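Local atomic coordinates of dihydroneopterin triphosphate diphosphatase (Escherichia coli, PDB entry 2O5W), a protein that probably hydrolyses dihydroneopterin triphosphate to the monophosphate and pyrophosphate in folate biosynthesis, using magnesium, and can also cleave nucleoside triphosphates such as dATP. Residues 12-17 with 37-42. Sequence-based numbering, arbitrary orientation.
Sequences ILVVIY and QSVTGS. With NA (sodium ion), chain H; PPV (pyrophosphate), chain I.
The carbonyl oxygen of V39 takes two donors from the neighbouring strand: V14 N lies 2.7 Å from V39 O, and L13 CA, a weaker C-H donor, lies 3.3 Å from V39 O. This is the antiparallel pairing of strands 10-18 and 36-42, in the middle of the mixed sheet of the Nudix fold. One hydrogen-bonded pair further along, I12 N reaches G41 O at 2.9 Å, almost straight at the donor (166°). The return bonds, G41 N to I12 O and V39 N to V14 O, are both weak. At the other end, S38 sets its CB 3.3 Å from V14 O, while its OG goes to N138 on helix 136-147.

T40 carries the pairing into the active site, just ahead of the Nudix box that G41 begins. A chi1 of 63° puts OG1 between the backbone N and carbonyl carbon, where it donates to pyrophosphate O22 at 2.6 Å and receives a weak bond from Q37 NE2. Its backbone O binds the sodium ion, alongside OPP of the pyrophosphate and E60. A valine here lacks the hydroxyl, so the pyrophosphate would probably be held less firmly at O22.

V14, V39 and I12 occupy the face turned to helix 49-61, where V39 touches E56 and E60, both probable magnesium ligands. There I16 brings its CD1 obliquely against V39 CG2, 3.5 Å away.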
loop_
_atom_site.group_PDB
_atom_site.type_symbol
_atom_site.label_atom_id
_atom_site.label_comp_id
_atom_site.label_asym_id
_atom_site.label_seq_id
_atom_site.Cartn_x
_atom_site.Cartn_y
_atom_site.Cartn_z
ATOM N N ILE A 12 -3.888 6.061 1.459
ATOM C CA ILE A 12 -4.012 4.888 2.308
ATOM C C ILE A 12 -2.869 3.925 2.034
ATOM O O ILE A 12 -2.244 3.982 0.977
ATOM C CB ILE A 12 -5.397 4.181 2.149
ATOM C CG1 ILE A 12 -5.801 4.025 0.676
ATOM C CG2 ILE A 12 -6.478 4.952 2.878
ATOM C CD1 ILE A 12 -5.451 2.679 0.053
ATOM N N LEU A 13 -2.586 3.065 3.005
ATOM C CA LEU A 13 -1.608 1.999 2.852
ATOM C C LEU A 13 -2.254 0.722 3.365
ATOM O O LEU A 13 -2.803 0.716 4.463
ATOM C CB LEU A 13 -0.320 2.322 3.636
ATOM C CG LEU A 13 0.859 1.326 3.626
ATOM C CD1 LEU A 13 1.710 1.485 2.403
ATOM C CD2 LEU A 13 1.745 1.494 4.840
ATOM N N VAL A 14 -2.211 -0.347 2.574
ATOM C CA VAL A 14 -2.796 -1.627 2.988
ATOM C C VAL A 14 -1.729 -2.725 3.092
ATOM O O VAL A 14 -1.218 -3.230 2.086
ATOM C CB VAL A 14 -3.966 -2.096 2.052
ATOM C CG1 VAL A 14 -4.607 -3.382 2.587
ATOM C CG2 VAL A 14 -5.022 -1.015 1.890
ATOM N N VAL A 15 -1.408 -3.106 4.318
ATOM C CA VAL A 15 -0.430 -4.165 4.549
ATOM C C VAL A 15 -1.069 -5.552 4.381
ATOM O O VAL A 15 -1.724 -6.061 5.294
ATOM C CB VAL A 15 0.249 -4.018 5.937
ATOM C CG1 VAL A 15 1.218 -5.171 6.191
ATOM C CG2 VAL A 15 0.975 -2.672 6.033
ATOM N N ILE A 16 -0.881 -6.138 3.201
ATOM C CA ILE A 16 -1.326 -7.498 2.915
ATOM C C ILE A 16 -0.287 -8.496 3.400
ATOM O O ILE A 16 0.906 -8.328 3.153
ATOM C CB ILE A 16 -1.549 -7.712 1.397
ATOM C CG1 ILE A 16 -2.492 -6.645 0.840
ATOM C CG2 ILE A 16 -2.099 -9.118 1.107
ATOM C CD1 ILE A 16 -2.073 -6.133 -0.499
ATOM N N TYR A 17 -0.740 -9.528 4.103
ATOM C CA TYR A 17 0.129 -10.646 4.481
ATOM C C TYR A 17 -0.682 -11.934 4.557
ATOM O O TYR A 17 -1.899 -11.899 4.733
ATOM C CB TYR A 17 0.872 -10.373 5.800
ATOM C CG TYR A 17 -0.031 -10.230 7.006
ATOM C CD1 TYR A 17 -0.825 -9.089 7.183
ATOM C CD2 TYR A 17 -0.093 -11.230 7.977
ATOM C CE1 TYR A 17 -1.655 -8.962 8.288
ATOM C CE2 TYR A 17 -0.915 -11.103 9.075
ATOM C CZ TYR A 17 -1.692 -9.973 9.223
ATOM O OH TYR A 17 -2.508 -9.844 10.316
ATOM N N GLN A 37 6.868 -2.044 -2.130
ATOM C CA GLN A 37 5.851 -1.526 -1.213
ATOM C C GLN A 37 4.628 -2.427 -1.115
ATOM O O GLN A 37 4.440 -3.343 -1.920
ATOM C CB GLN A 37 5.371 -0.148 -1.686
ATOM C CG GLN A 37 4.669 -0.172 -3.058
ATOM C CD GLN A 37 3.832 1.077 -3.381
ATOM O OE1 GLN A 37 3.029 1.058 -4.320
ATOM N NE2 GLN A 37 4.019 2.156 -2.617
ATOM N N SER A 38 3.785 -2.137 -0.134
ATOM C CA SER A 38 2.460 -2.717 -0.040
ATOM C C SER A 38 1.536 -1.873 -0.927
ATOM O O SER A 38 2.010 -0.985 -1.645
ATOM C CB SER A 38 1.978 -2.674 1.408
ATOM O OG SER A 38 2.964 -3.128 2.313
ATOM N N VAL A 39 0.228 -2.129 -0.862
ATOM C CA VAL A 39 -0.756 -1.387 -1.652
ATOM C C VAL A 39 -0.972 0.021 -1.103
ATOM O O VAL A 39 -1.359 0.192 0.057
ATOM C CB VAL A 39 -2.119 -2.140 -1.719
ATOM C CG1 VAL A 39 -3.257 -1.215 -2.158
ATOM C CG2 VAL A 39 -2.024 -3.366 -2.636
ATOM N N THR A 40 -0.718 1.023 -1.945
ATOM C CA THR A 40 -1.010 2.422 -1.622
ATOM C C THR A 40 -1.893 3.072 -2.680
ATOM O O THR A 40 -2.020 2.573 -3.790
ATOM C CB THR A 40 0.272 3.281 -1.499
ATOM O OG1 THR A 40 0.948 3.308 -2.754
ATOM C CG2 THR A 40 1.208 2.733 -0.453
ATOM N N GLY A 41 -2.482 4.207 -2.334
ATOM C CA GLY A 41 -3.286 4.973 -3.273
ATOM C C GLY A 41 -3.913 6.172 -2.599
ATOM O O GLY A 41 -4.160 6.161 -1.399
ATOM N N SER A 42 -4.161 7.218 -3.373
ATOM C CA SER A 42 -4.879 8.373 -2.875
ATOM C C SER A 42 -6.316 8.021 -2.515
ATOM O O SER A 42 -6.930 7.099 -3.080
ATOM C CB SER A 42 -4.873 9.492 -3.903
ATOM O OG SER A 42 -3.552 9.754 -4.336
HETATM NA NA NA H . -1.805 3.092 -6.359
HETATM O O11 PPV I . -1.586 5.242 -8.549
HETATM P P1 PPV I . -1.916 5.947 -7.216
HETATM O O21 PPV I . -1.438 7.382 -7.287
HETATM O O31 PPV I . -3.427 5.939 -6.988
HETATM O OPP PPV I . -1.164 5.206 -5.989
HETATM P P2 PPV I . 0.428 5.391 -5.765
HETATM O O12 PPV I . 1.077 5.669 -7.102
HETATM O O22 PPV I . 1.034 4.095 -5.200
HETATM O O32 PPV I . 0.681 6.527 -4.800
#